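Local coordinates for protein fructosyl amine:oxygen oxidoreductase (PDB 4WCT) that catalyses the FAD-dependent oxidation of fructosyl amines (Amadori products) with molecular oxygen, and so acts as a deglycating enzyme, at residues P124-H129 with N280-F285; E149-T154 with P276-I281; P165-W170 with R337-D342. All blocks are in the same frame, centred on the assembly; numbering follows the deposited sequence.

Contact 1: P124-H129 with N280-F285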
ATOM      1  N   PRO A 124       6.099  27.335   3.396  1.00 19.81           N
ATOM      2  CA  PRO A 124       7.448  27.304   2.852  1.00 18.32           C
ATOM      3  C   PRO A 124       8.247  26.085   3.285  1.00 19.72           C
ATOM      4  O   PRO A 124       8.984  25.527   2.470  1.00 15.98           O
ATOM      5  CB  PRO A 124       8.073  28.613   3.390  1.00 22.85           C
ATOM      6  CG  PRO A 124       6.902  29.525   3.584  1.00 24.36           C
ATOM      7  CD  PRO A 124       5.727  28.654   3.942  1.00 23.43           C
ATOM      8  N   ALA A 125       8.093  25.651   4.535  1.00 17.41           N
ATOM      9  CA  ALA A 125       8.814  24.486   4.998  1.00 16.41           C
ATOM     10  C   ALA A 125       8.413  23.226   4.236  1.00 16.88           C
ATOM     11  O   ALA A 125       9.261  22.390   3.945  1.00 16.04           O
ATOM     12  CB  ALA A 125       8.610  24.283   6.489  1.00 20.51           C
ATOM     13  N   LEU A 126       7.107  23.032   3.999  1.00 14.98           N
ATOM     14  CA  LEU A 126       6.673  21.847   3.279  1.00 12.22           C
ATOM     15  C   LEU A 126       7.201  21.911   1.844  1.00 10.56           C
ATOM     16  O   LEU A 126       7.610  20.900   1.271  1.00 13.57           O
ATOM     17  CB  LEU A 126       5.134  21.774   3.263  1.00 13.22           C
ATOM     18  CG  LEU A 126       4.465  21.431   4.598  1.00 12.71           C
ATOM     19  CD1 LEU A 126       2.971  21.709   4.569  1.00 15.57           C
ATOM     20  CD2 LEU A 126       4.753  20.001   5.027  1.00 13.94           C
ATOM     21  N   ILE A 127       7.043  23.077   1.227  1.00 10.86           N
ATOM     22  CA  ILE A 127       7.495  23.292  -0.168  1.00 12.57           C
ATOM     23  C   ILE A 127       9.006  23.056  -0.322  1.00 13.15           C
ATOM     24  O   ILE A 127       9.415  22.368  -1.234  1.00 14.23           O
ATOM     25  CB  ILE A 127       7.097  24.694  -0.668  1.00 12.73           C
ATOM     26  CG1 ILE A 127       5.580  24.790  -0.720  1.00 15.44           C
ATOM     27  CG2 ILE A 127       7.602  24.974  -2.084  1.00 13.64           C
ATOM     28  CD1 ILE A 127       5.086  26.212  -0.641  1.00 16.12           C
ATOM     29  N   ASP A 128       9.801  23.477   0.660  1.00 14.74           N
ATOM     30  CA  ASP A 128      11.271  23.260   0.692  0.50 17.31           C
ATOM     31  C   ASP A 128      11.617  21.783   0.821  1.00 16.15           C
ATOM     32  O   ASP A 128      12.540  21.276   0.211  1.00 16.98           O
ATOM     33  CB  ASP A 128      11.874  23.966   1.915  0.50 20.48           C
ATOM     34  CG  ASP A 128      12.138  25.446   1.682  0.50 26.55           C
ATOM     35  OD1 ASP A 128      11.555  26.027   0.746  0.50 31.15           O
ATOM     36  OD2 ASP A 128      12.871  26.049   2.501  0.50 34.41           O
ATOM     37  N   HIS A 129      10.851  21.090   1.644  1.00 15.97           N
ATOM     38  CA  HIS A 129      11.027  19.670   1.810  1.00 15.62           C
ATOM     39  C   HIS A 129      10.826  18.927   0.492  1.00 14.63           C
ATOM     40  O   HIS A 129      11.576  18.002   0.119  1.00 13.68           O
ATOM     41  CB  HIS A 129      10.062  19.174   2.867  1.00 18.68           C
ATOM     42  CG  HIS A 129      10.090  17.695   3.058  1.00 22.95           C
ATOM     43  ND1 HIS A 129      11.152  17.046   3.644  1.00 27.45           N
ATOM     44  CD2 HIS A 129       9.175  16.739   2.771  1.00 23.91           C
ATOM     45  CE1 HIS A 129      10.879  15.755   3.735  1.00 29.81           C
ATOM     46  NE2 HIS A 129       9.706  15.538   3.175  1.00 27.04           N
ATOM     47  N   ASN A 280      -1.166  17.059  -1.824  1.00  7.40           N
ATOM     48  CA  ASN A 280      -0.509  17.966  -0.903  1.00  8.02           C
ATOM     49  C   ASN A 280      -0.054  17.161   0.311  1.00  8.69           C
ATOM     50  O   ASN A 280      -0.872  16.495   0.982  1.00  8.06           O
ATOM     51  CB  ASN A 280      -1.468  19.095  -0.494  1.00  8.22           C
ATOM     52  CG  ASN A 280      -0.890  20.001   0.569  1.00  8.67           C
ATOM     53  OD1 ASN A 280      -0.211  19.547   1.482  1.00  8.56           O
ATOM     54  ND2 ASN A 280      -1.277  21.255   0.547  1.00 11.70           N
ATOM     55  N   ILE A 281       1.253  17.138   0.529  1.00  8.34           N
ATOM     56  CA  ILE A 281       1.863  16.215   1.493  1.00  9.13           C
ATOM     57  C   ILE A 281       1.427  16.448   2.934  1.00 10.60           C
ATOM     58  O   ILE A 281       1.700  15.616   3.795  1.00 11.49           O
ATOM     59  CB  ILE A 281       3.402  16.243   1.418  1.00 10.68           C
ATOM     60  CG1 ILE A 281       3.936  17.604   1.873  1.00 10.24           C
ATOM     61  CG2 ILE A 281       3.865  15.859   0.023  1.00 10.71           C
ATOM     62  CD1 ILE A 281       5.445  17.585   2.079  1.00 14.13           C
ATOM     63  N   ALA A 282       0.740  17.543   3.220  1.00  9.53           N
ATOM     64  CA  ALA A 282       0.224  17.765   4.565  1.00  9.24           C
ATOM     65  C   ALA A 282      -1.269  17.982   4.585  1.00  8.97           C
ATOM     66  O   ALA A 282      -1.795  18.463   5.586  1.00  9.84           O
ATOM     67  CB  ALA A 282       0.943  18.925   5.246  1.00  9.40           C
ATOM     68  N   LYS A 283      -1.968  17.639   3.491  1.00  8.01           N
ATOM     69  CA  LYS A 283      -3.427  17.772   3.454  1.00  8.06           C
ATOM     70  C   LYS A 283      -4.113  16.539   2.892  1.00  7.92           C
ATOM     71  O   LYS A 283      -5.010  15.979   3.517  1.00  8.87           O
ATOM     72  CB  LYS A 283      -3.898  19.007   2.707  1.00  9.15           C
ATOM     73  CG  LYS A 283      -3.614  20.292   3.476  1.00 10.75           C
ATOM     74  CD  LYS A 283      -4.459  21.438   2.926  1.00 14.20           C
ATOM     75  CE  LYS A 283      -4.172  22.734   3.661  1.00 19.49           C
ATOM     76  NZ  LYS A 283      -4.934  22.770   4.913  1.00 25.43           N
ATOM     77  N   GLY A 284      -3.667  16.077   1.747  1.00  8.49           N
ATOM     78  CA  GLY A 284      -4.258  14.841   1.200  1.00  8.47           C
ATOM     79  C   GLY A 284      -4.105  14.730  -0.297  1.00  7.77           C
ATOM     80  O   GLY A 284      -3.414  15.528  -0.927  1.00  8.51           O
ATOM     81  N   PHE A 285      -4.887  13.828  -0.870  1.00  8.59           N
ATOM     82  CA  PHE A 285      -4.932  13.681  -2.303  1.00  9.33           C
ATOM     83  C   PHE A 285      -6.297  13.221  -2.759  1.00  9.85           C
ATOM     84  O   PHE A 285      -7.069  12.679  -1.984  1.00  8.54           O
ATOM     85  CB  PHE A 285      -3.828  12.748  -2.820  1.00  9.06           C
ATOM     86  CG  PHE A 285      -3.837  11.356  -2.224  1.00 10.72           C
ATOM     87  CD1 PHE A 285      -2.961  11.042  -1.191  1.00 11.20           C
ATOM     88  CD2 PHE A 285      -4.594  10.349  -2.782  1.00 14.70           C
ATOM     89  CE1 PHE A 285      -2.908   9.747  -0.670  1.00 15.35           C
ATOM     90  CE2 PHE A 285      -4.555   9.064  -2.253  1.00 15.22           C
ATOM     91  CZ  PHE A 285      -3.693   8.761  -1.213  1.00 14.06           C
TER
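L126 reaches from helix 124-135 with both methyl branches onto the turn that follows strand 277-280. Its CD1 lies 3.5 Å from the CB of A282, a close methyl-to-methyl approach, while L126 CD2 sits 3.9 Å from I281 CD1. The L126 and I281 side chains run in opposite senses as they pass, so they touch along their flanks. One helical turn on, H129 presents the edge of its imidazole: its CD2 is 3.9 Å from I281 CD1, near the ring plane. H129 CG is anti to the backbone N (chi1 176°), which brings this edge to the same methyl that meets L126. I281 CD1 therefore lies against both helix residues, and no hydrogen bond crosses the contact.

The second shell is polar and fixes the turn. N280 OD1 accepts from A282 N at 2.8 Å, in the carbonyl plane, with an N-H...O angle of 162°; this is an Asx turn that sets the position of A282. N280 O is gripped twice, by K283 N at 3.0 Å and by G284 N at 2.9 Å, and K283 and G284 together facing N280 form a classic beta bulge. N280 ND2 is in turn hydrogen-bonded to H122 ND1.

Further out, I281 packs on I119 of strand 117-121, H129 meets F435 edge-to-face, and I127, on another side of the helix, touches K168 and W170 of strand 168-172.

Contact 2: E149-T154 with P276-I281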
ATOM      1  N   GLU A 149      -4.075  29.633 -10.375  1.00  9.28           N
ATOM      2  CA  GLU A 149      -4.374  29.390 -11.779  1.00  9.30           C
ATOM      3  C   GLU A 149      -3.508  28.281 -12.375  1.00  9.47           C
ATOM      4  O   GLU A 149      -4.006  27.440 -13.152  1.00  8.87           O
ATOM      5  CB  GLU A 149      -4.235  30.697 -12.597  1.00 12.22           C
ATOM      6  CG  GLU A 149      -4.551  30.510 -14.083  1.00 12.77           C
ATOM      7  CD  GLU A 149      -5.035  31.797 -14.728  1.00 17.71           C
ATOM      8  OE1 GLU A 149      -6.209  32.204 -14.439  1.00 17.80           O
ATOM      9  OE2 GLU A 149      -4.213  32.422 -15.457  1.00 17.70           O
ATOM     10  N   ASP A 150      -2.229  28.267 -12.036  1.00  9.07           N
ATOM     11  CA  ASP A 150      -1.322  27.195 -12.486  1.00  9.62           C
ATOM     12  C   ASP A 150      -1.908  25.847 -12.062  1.00 10.08           C
ATOM     13  O   ASP A 150      -1.913  24.914 -12.848  1.00  9.60           O
ATOM     14  CB  ASP A 150       0.077  27.300 -11.876  1.00 10.99           C
ATOM     15  CG  ASP A 150       0.908  28.460 -12.415  1.00 13.31           C
ATOM     16  OD1 ASP A 150       0.616  28.978 -13.506  1.00 14.80           O
ATOM     17  OD2 ASP A 150       1.929  28.801 -11.743  1.00 12.27           O
ATOM     18  N   PHE A 151      -2.366  25.726 -10.800  1.00  9.31           N
ATOM     19  CA  PHE A 151      -2.965  24.460 -10.352  1.00  9.06           C
ATOM     20  C   PHE A 151      -4.232  24.138 -11.146  1.00  8.31           C
ATOM     21  O   PHE A 151      -4.406  23.018 -11.635  1.00  8.26           O
ATOM     22  CB  PHE A 151      -3.288  24.489  -8.849  1.00  8.76           C
ATOM     23  CG  PHE A 151      -2.110  24.191  -7.980  1.00  8.56           C
ATOM     24  CD1 PHE A 151      -1.769  22.897  -7.657  1.00  9.32           C
ATOM     25  CD2 PHE A 151      -1.303  25.231  -7.510  1.00  9.03           C
ATOM     26  CE1 PHE A 151      -0.705  22.646  -6.825  1.00  8.89           C
ATOM     27  CE2 PHE A 151      -0.235  24.995  -6.687  1.00  8.74           C
ATOM     28  CZ  PHE A 151       0.065  23.697  -6.322  1.00  7.94           C
ATOM     29  N   ARG A 152      -5.122  25.115 -11.269  1.00  8.35           N
ATOM     30  CA  ARG A 152      -6.421  24.841 -11.909  1.00  8.41           C
ATOM     31  C   ARG A 152      -6.266  24.422 -13.350  1.00  7.85           C
ATOM     32  O   ARG A 152      -6.969  23.522 -13.819  1.00  9.11           O
ATOM     33  CB  ARG A 152      -7.373  26.017 -11.787  1.00  8.44           C
ATOM     34  CG  ARG A 152      -7.786  26.302 -10.347  1.00  9.15           C
ATOM     35  CD  ARG A 152      -8.962  27.281 -10.250  1.00  9.03           C
ATOM     36  NE  ARG A 152      -8.631  28.568 -10.844  1.00  8.70           N
ATOM     37  CZ  ARG A 152      -8.144  29.626 -10.198  1.00 11.93           C
ATOM     38  NH1 ARG A 152      -7.983  29.635  -8.876  1.00 13.30           N
ATOM     39  NH2 ARG A 152      -7.812  30.699 -10.882  1.00 11.60           N
ATOM     40  N   ARG A 153      -5.239  24.942 -14.020  1.00  7.38           N
ATOM     41  CA  ARG A 153      -5.029  24.602 -15.421  1.00  8.45           C
ATOM     42  C   ARG A 153      -4.467  23.214 -15.660  1.00  9.22           C
ATOM     43  O   ARG A 153      -4.379  22.773 -16.832  1.00  9.34           O
ATOM     44  CB  ARG A 153      -4.131  25.623 -16.100  1.00  8.16           C
ATOM     45  CG  ARG A 153      -4.844  26.951 -16.339  1.00 10.13           C
ATOM     46  CD  ARG A 153      -3.973  27.972 -17.057  1.00 11.81           C
ATOM     47  NE  ARG A 153      -4.771  29.105 -17.540  1.00 13.01           N
ATOM     48  CZ  ARG A 153      -4.305  30.077 -18.301  1.00 18.23           C
ATOM     49  NH1 ARG A 153      -3.010  30.134 -18.604  1.00 15.84           N
ATOM     50  NH2 ARG A 153      -5.137  31.029 -18.715  1.00 16.69           N
ATOM     51  N   THR A 154      -4.134  22.491 -14.592  1.00  8.56           N
ATOM     52  CA  THR A 154      -3.673  21.124 -14.769  1.00  9.09           C
ATOM     53  C   THR A 154      -4.806  20.141 -15.013  1.00  8.34           C
ATOM     54  O   THR A 154      -4.524  19.003 -15.402  1.00  8.15           O
ATOM     55  CB  THR A 154      -2.900  20.576 -13.541  1.00  8.76           C
ATOM     56  OG1 THR A 154      -3.783  20.466 -12.418  1.00  9.64           O
ATOM     57  CG2 THR A 154      -1.705  21.377 -13.245  1.00  9.57           C
ATOM     58  N   PRO A 276      -4.449  14.156 -13.564  1.00  7.69           N
ATOM     59  CA  PRO A 276      -3.283  13.829 -12.762  1.00  8.09           C
ATOM     60  C   PRO A 276      -3.678  13.683 -11.293  1.00  9.76           C
ATOM     61  O   PRO A 276      -4.627  14.331 -10.823  1.00  8.96           O
ATOM     62  CB  PRO A 276      -2.370  15.022 -12.945  1.00  8.57           C
ATOM     63  CG  PRO A 276      -3.278  16.144 -13.282  1.00 11.03           C
ATOM     64  CD  PRO A 276      -4.400  15.535 -14.070  1.00  9.42           C
ATOM     65  N   VAL A 277      -2.934  12.862 -10.561  1.00  8.77           N
ATOM     66  CA  VAL A 277      -3.129  12.792  -9.106  1.00  9.02           C
ATOM     67  C   VAL A 277      -2.749  14.141  -8.529  1.00  9.41           C
ATOM     68  O   VAL A 277      -1.703  14.674  -8.881  1.00 10.82           O
ATOM     69  CB  VAL A 277      -2.242  11.688  -8.512  1.00 11.60           C
ATOM     70  CG1 VAL A 277      -2.356  11.632  -6.990  1.00 12.88           C
ATOM     71  CG2 VAL A 277      -2.603  10.334  -9.131  1.00 12.19           C
ATOM     72  N   LEU A 278      -3.580  14.695  -7.642  1.00  8.96           N
ATOM     73  CA  LEU A 278      -3.193  15.902  -6.930  1.00  8.31           C
ATOM     74  C   LEU A 278      -2.941  15.561  -5.466  1.00  8.59           C
ATOM     75  O   LEU A 278      -3.882  15.171  -4.766  1.00  8.49           O
ATOM     76  CB  LEU A 278      -4.299  16.937  -7.026  1.00  7.82           C
ATOM     77  CG  LEU A 278      -4.130  18.201  -6.188  1.00  8.76           C
ATOM     78  CD1 LEU A 278      -2.963  19.064  -6.678  1.00 10.41           C
ATOM     79  CD2 LEU A 278      -5.408  19.013  -6.231  1.00 11.23           C
ATOM     80  N   PHE A 279      -1.717  15.807  -4.998  1.00  7.47           N
ATOM     81  CA  PHE A 279      -1.275  15.452  -3.646  1.00  8.38           C
ATOM     82  C   PHE A 279      -0.629  16.660  -2.969  1.00  9.14           C
ATOM     83  O   PHE A 279       0.323  17.213  -3.487  1.00  9.96           O
ATOM     84  CB  PHE A 279      -0.269  14.303  -3.761  1.00  9.74           C
ATOM     85  CG  PHE A 279       0.320  13.847  -2.446  1.00 10.96           C
ATOM     86  CD1 PHE A 279      -0.440  13.799  -1.287  1.00 11.17           C
ATOM     87  CD2 PHE A 279       1.610  13.378  -2.416  1.00 13.93           C
ATOM     88  CE1 PHE A 279       0.070  13.222  -0.117  1.00 14.97           C
ATOM     89  CE2 PHE A 279       2.143  12.815  -1.252  1.00 14.97           C
ATOM     90  CZ  PHE A 279       1.358  12.710  -0.119  1.00 14.77           C
ATOM     91  N   ASN A 280      -1.166  17.059  -1.824  1.00  7.40           N
ATOM     92  CA  ASN A 280      -0.509  17.966  -0.903  1.00  8.02           C
ATOM     93  C   ASN A 280      -0.054  17.161   0.311  1.00  8.69           C
ATOM     94  O   ASN A 280      -0.872  16.495   0.982  1.00  8.06           O
ATOM     95  CB  ASN A 280      -1.468  19.095  -0.494  1.00  8.22           C
ATOM     96  CG  ASN A 280      -0.890  20.001   0.569  1.00  8.67           C
ATOM     97  OD1 ASN A 280      -0.211  19.547   1.482  1.00  8.56           O
ATOM     98  ND2 ASN A 280      -1.277  21.255   0.547  1.00 11.70           N
ATOM     99  N   ILE A 281       1.253  17.138   0.529  1.00  8.34           N
ATOM    100  CA  ILE A 281       1.863  16.215   1.493  1.00  9.13           C
ATOM    101  C   ILE A 281       1.427  16.448   2.934  1.00 10.60           C
ATOM    102  O   ILE A 281       1.700  15.616   3.795  1.00 11.49           O
ATOM    103  CB  ILE A 281       3.402  16.243   1.418  1.00 10.68           C
ATOM    104  CG1 ILE A 281       3.936  17.604   1.873  1.00 10.24           C
ATOM    105  CG2 ILE A 281       3.865  15.859   0.023  1.00 10.71           C
ATOM    106  CD1 ILE A 281       5.445  17.585   2.079  1.00 14.13           C
TER
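F151 and L278 make the apolar part of this contact. L278 CD1 meets the F151 ring at its edge, near the ring plane, 4.1 Å from F151 CD1, and the two side chains cross at about a right angle. L278 CG stands anti to the backbone N (chi1 173°), which extends this leucine from its strand toward the helix. Set apart from this packing is a van der Waals contact with a carbonyl oxygen: the P276 ring has its CD 3.7 Å and its CG 3.8 Å from T154 O.

In the fold, the contact brings helix 148-152 and T154 beyond it up to strand 277-280. That strand runs parallel to strand 117-121 in a mixed sheet, and I118 of the latter touches both T154 and L278.

No hydrogen bond crosses between the segments; within 149-154, F151 O is held by two donors from one residue, T154 OG1 at 2.7 Å and T154 N at 3.0 Å. The hydroxyl bond lies in the carbonyl plane, with a C=O...donor angle of 158°. T154 is thus tied back to the backbone of the same phenylalanine that meets L278.

Aromatic and charged interactions lie farther out. The F151 ring stacks with F164, and at the helix surface E149 OE2 sits over the centre of the R153 guanidinium, 3.6 Å above its plane, a long, purely electrostatic pair.

Contact 3: P165-W170 with R337-D342; sequences PGWKGW and RDFLHD
W167 and D342 each turn CG anti to their own carbonyl carbon (chi1 -72° for W167), and these torsions bring the indole NE1 up to the aspartate carboxylate. The resulting hydrogen bond, from W167 NE1 to D342 OD2, is 2.9 Å long and nearly straight, with an N-H...O angle of 163°. The acceptor lies almost in the indole plane, but the donor meets OD2 on its anti side, well out of the carboxylate plane, and the ring and carboxylate planes are steeply inclined, 66° apart. The D342 CB also rests beside the indole, 3.8 Å from W167 CZ2.

Farther along the ring edge, W167 CH2 approaches F339 CE1 at 3.9 Å, and the two side chains cross at about a right angle. The same indole edge therefore offers its N-H to D342 and its CH2 to F339, one turn earlier on helix 330-343. This joins that helix to the loop leading into strand 168-172, and W167 also touches L278 and N280 of strand 277-280, so the indole sits between helix and sheet.

The exposed P165 adds a contact of its own: its CD lies 3.7 Å from D342 CG and 3.8 Å from D342 OD1. A backbone hydrogen bond between F164 and D342 runs close by. F339 also packs on I298 of strand 295-310, and the F164 ring meets W167 edge-to-face.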
ATOM      1  N   PRO A 165      -4.683  28.249  -1.277  1.00 11.05           N
ATOM      2  CA  PRO A 165      -4.001  29.328  -0.553  1.00 11.60           C
ATOM      3  C   PRO A 165      -2.660  28.895   0.034  1.00 10.61           C
ATOM      4  O   PRO A 165      -2.605  27.970   0.845  1.00  9.51           O
ATOM      5  CB  PRO A 165      -5.017  29.748   0.530  1.00 12.12           C
ATOM      6  CG  PRO A 165      -6.319  29.090   0.160  1.00 13.44           C
ATOM      7  CD  PRO A 165      -5.978  27.900  -0.677  1.00 12.75           C
ATOM      8  N   GLY A 166      -1.585  29.514  -0.445  1.00  9.78           N
ATOM      9  CA  GLY A 166      -0.238  29.163  -0.053  1.00 10.95           C
ATOM     10  C   GLY A 166       0.379  27.966  -0.734  1.00 10.28           C
ATOM     11  O   GLY A 166       1.545  27.660  -0.497  1.00 11.39           O
ATOM     12  N   TRP A 167      -0.372  27.329  -1.638  1.00  8.86           N
ATOM     13  CA  TRP A 167       0.124  26.116  -2.277  1.00  9.05           C
ATOM     14  C   TRP A 167       1.176  26.456  -3.339  1.00  9.05           C
ATOM     15  O   TRP A 167       0.983  27.368  -4.169  1.00 10.26           O
ATOM     16  CB  TRP A 167      -1.008  25.362  -2.961  1.00  8.98           C
ATOM     17  CG  TRP A 167      -1.990  24.657  -2.085  1.00  9.02           C
ATOM     18  CD1 TRP A 167      -2.689  25.168  -1.016  1.00  8.34           C
ATOM     19  CD2 TRP A 167      -2.533  23.351  -2.318  1.00  7.82           C
ATOM     20  NE1 TRP A 167      -3.598  24.253  -0.579  1.00  9.06           N
ATOM     21  CE2 TRP A 167      -3.547  23.143  -1.371  1.00  8.00           C
ATOM     22  CE3 TRP A 167      -2.236  22.333  -3.222  1.00  9.08           C
ATOM     23  CZ2 TRP A 167      -4.246  21.943  -1.281  1.00  8.11           C
ATOM     24  CZ3 TRP A 167      -2.937  21.176  -3.166  1.00  8.08           C
ATOM     25  CH2 TRP A 167      -3.940  20.976  -2.190  1.00  8.66           C
ATOM     26  N   LYS A 168       2.226  25.645  -3.366  1.00 10.04           N
ATOM     27  CA  LYS A 168       3.139  25.557  -4.514  1.00 10.16           C
ATOM     28  C   LYS A 168       3.433  24.104  -4.733  1.00 10.39           C
ATOM     29  O   LYS A 168       3.358  23.307  -3.826  1.00 10.27           O
ATOM     30  CB  LYS A 168       4.442  26.331  -4.284  1.00 12.07           C
ATOM     31  CG  LYS A 168       4.191  27.828  -4.087  1.00 16.31           C
ATOM     32  CD  LYS A 168       5.418  28.694  -4.266  1.00 21.76           C
ATOM     33  CE  LYS A 168       5.053  30.150  -3.989  1.00 21.62           C
ATOM     34  NZ  LYS A 168       4.281  30.707  -5.128  1.00 27.09           N
ATOM     35  N   GLY A 169       3.700  23.729  -5.976  1.00 10.33           N
ATOM     36  CA  GLY A 169       3.957  22.346  -6.255  1.00 11.31           C
ATOM     37  C   GLY A 169       4.543  22.118  -7.628  1.00  8.28           C
ATOM     38  O   GLY A 169       5.025  23.046  -8.267  1.00 11.09           O
ATOM     39  N   TRP A 170       4.732  20.844  -7.924  1.00  8.60           N
ATOM     40  CA  TRP A 170       5.385  20.381  -9.150  1.00  9.83           C
ATOM     41  C   TRP A 170       4.554  19.260  -9.786  1.00 10.56           C
ATOM     42  O   TRP A 170       4.149  18.335  -9.125  1.00 11.56           O
ATOM     43  CB  TRP A 170       6.776  19.848  -8.858  1.00 10.90           C
ATOM     44  CG  TRP A 170       7.766  20.880  -8.430  1.00 11.92           C
ATOM     45  CD1 TRP A 170       8.674  21.491  -9.220  1.00 14.14           C
ATOM     46  CD2 TRP A 170       7.963  21.406  -7.101  1.00 12.94           C
ATOM     47  NE1 TRP A 170       9.455  22.343  -8.473  1.00 14.82           N
ATOM     48  CE2 TRP A 170       9.021  22.337  -7.179  1.00 13.82           C
ATOM     49  CE3 TRP A 170       7.309  21.248  -5.896  1.00 13.76           C
ATOM     50  CZ2 TRP A 170       9.492  23.034  -6.060  1.00 14.38           C
ATOM     51  CZ3 TRP A 170       7.815  21.904  -4.767  1.00 16.75           C
ATOM     52  CH2 TRP A 170       8.907  22.768  -4.862  1.00 15.34           C
ATOM     53  N   ARG A 337     -12.382  17.346   4.005  1.00  8.97           N
ATOM     54  CA  ARG A 337     -13.166  18.474   3.546  1.00  7.92           C
ATOM     55  C   ARG A 337     -12.341  19.746   3.492  1.00  9.00           C
ATOM     56  O   ARG A 337     -12.546  20.581   2.613  1.00  9.30           O
ATOM     57  CB  ARG A 337     -14.397  18.660   4.430  1.00  9.26           C
ATOM     58  CG  ARG A 337     -15.388  17.530   4.314  1.00  9.76           C
ATOM     59  CD  ARG A 337     -16.668  17.860   5.015  1.00 11.09           C
ATOM     60  NE  ARG A 337     -17.588  16.722   5.052  1.00 10.39           N
ATOM     61  CZ  ARG A 337     -18.309  16.301   4.018  1.00 11.06           C
ATOM     62  NH1 ARG A 337     -18.287  16.961   2.875  1.00  9.79           N
ATOM     63  NH2 ARG A 337     -19.059  15.196   4.104  1.00 10.70           N
ATOM     64  N   ASP A 338     -11.373  19.872   4.395  1.00  8.48           N
ATOM     65  CA  ASP A 338     -10.392  20.952   4.333  1.00 10.98           C
ATOM     66  C   ASP A 338      -9.557  20.914   3.029  1.00  9.74           C
ATOM     67  O   ASP A 338      -9.411  21.931   2.350  1.00 10.36           O
ATOM     68  CB  ASP A 338      -9.456  20.866   5.536  1.00 12.43           C
ATOM     69  CG  ASP A 338      -8.326  21.888   5.475  1.00 19.99           C
ATOM     70  OD1 ASP A 338      -8.607  23.079   5.686  1.00 25.71           O
ATOM     71  OD2 ASP A 338      -7.172  21.529   5.133  1.00 22.61           O
ATOM     72  N   PHE A 339      -9.113  19.717   2.632  1.00  8.56           N
ATOM     73  CA  PHE A 339      -8.430  19.541   1.354  1.00  8.57           C
ATOM     74  C   PHE A 339      -9.340  19.982   0.212  1.00  8.75           C
ATOM     75  O   PHE A 339      -8.910  20.703  -0.699  1.00  8.57           O
ATOM     76  CB  PHE A 339      -8.022  18.078   1.159  1.00  9.31           C
ATOM     77  CG  PHE A 339      -7.499  17.758  -0.209  1.00  8.37           C
ATOM     78  CD1 PHE A 339      -6.150  17.859  -0.515  1.00  7.53           C
ATOM     79  CD2 PHE A 339      -8.352  17.286  -1.177  1.00  9.83           C
ATOM     80  CE1 PHE A 339      -5.669  17.553  -1.777  1.00  7.63           C
ATOM     81  CE2 PHE A 339      -7.898  17.034  -2.456  1.00 10.18           C
ATOM     82  CZ  PHE A 339      -6.535  17.172  -2.763  1.00  8.91           C
ATOM     83  N   LEU A 340     -10.589  19.525   0.240  1.00  8.71           N
ATOM     84  CA  LEU A 340     -11.560  19.914  -0.802  1.00  8.53           C
ATOM     85  C   LEU A 340     -11.795  21.423  -0.806  1.00  8.86           C
ATOM     86  O   LEU A 340     -11.965  22.006  -1.884  1.00  8.85           O
ATOM     87  CB  LEU A 340     -12.880  19.192  -0.622  1.00  8.75           C
ATOM     88  CG  LEU A 340     -12.834  17.686  -0.909  1.00  9.52           C
ATOM     89  CD1 LEU A 340     -14.170  17.124  -0.493  1.00 11.59           C
ATOM     90  CD2 LEU A 340     -12.538  17.439  -2.380  1.00 10.26           C
ATOM     91  N   HIS A 341     -11.855  22.077   0.363  1.00  8.27           N
ATOM     92  CA  HIS A 341     -12.071  23.513   0.351  1.00 11.51           C
ATOM     93  C   HIS A 341     -10.996  24.274  -0.404  1.00 10.11           C
ATOM     94  O   HIS A 341     -11.295  25.216  -1.151  1.00 10.36           O
ATOM     95  CB  HIS A 341     -12.224  24.123   1.756  1.00 16.27           C
ATOM     96  CG  HIS A 341     -12.934  25.442   1.721  1.00 28.37           C
ATOM     97  ND1 HIS A 341     -12.262  26.625   1.493  1.00 28.03           N
ATOM     98  CD2 HIS A 341     -14.252  25.724   1.557  1.00 37.84           C
ATOM     99  CE1 HIS A 341     -13.131  27.585   1.229  1.00 24.84           C
ATOM    100  NE2 HIS A 341     -14.346  27.069   1.275  1.00 35.10           N
ATOM    101  N   ASP A 342      -9.757  23.825  -0.293  1.00  8.39           N
ATOM    102  CA  ASP A 342      -8.656  24.492  -0.945  1.00  8.40           C
ATOM    103  C   ASP A 342      -8.668  24.288  -2.467  1.00  9.48           C
ATOM    104  O   ASP A 342      -8.108  25.101  -3.182  1.00  9.11           O
ATOM    105  CB  ASP A 342      -7.340  23.988  -0.376  1.00  9.66           C
ATOM    106  CG  ASP A 342      -6.922  24.692   0.908  1.00 11.37           C
ATOM    107  OD1 ASP A 342      -7.764  25.364   1.561  1.00 12.92           O
ATOM    108  OD2 ASP A 342      -5.773  24.430   1.324  1.00 11.51           O
TER

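From the N terminus, the chain passes 124-129, 149-154 and 165-170 in turn before any of the three contacts closes. The first to close is contact 2, when 276-281 returns to helix 148-152; contact 1 follows at 280-285, sharing N280 and I281, so contact 2 falls within its span. Contact 3 closes last, at 337-342, and crosses both. The three sites adjoin: N280 ND2 lies 3.5 Å from W167 CE2, F151 packs on the backbone of 167-169, and a salt bridge joins K283 NZ to D338 OD2. Together they tie helices 124-135, 148-152 and 330-343 to one mixed sheet, its 277-280 and 284-287 hairpin included.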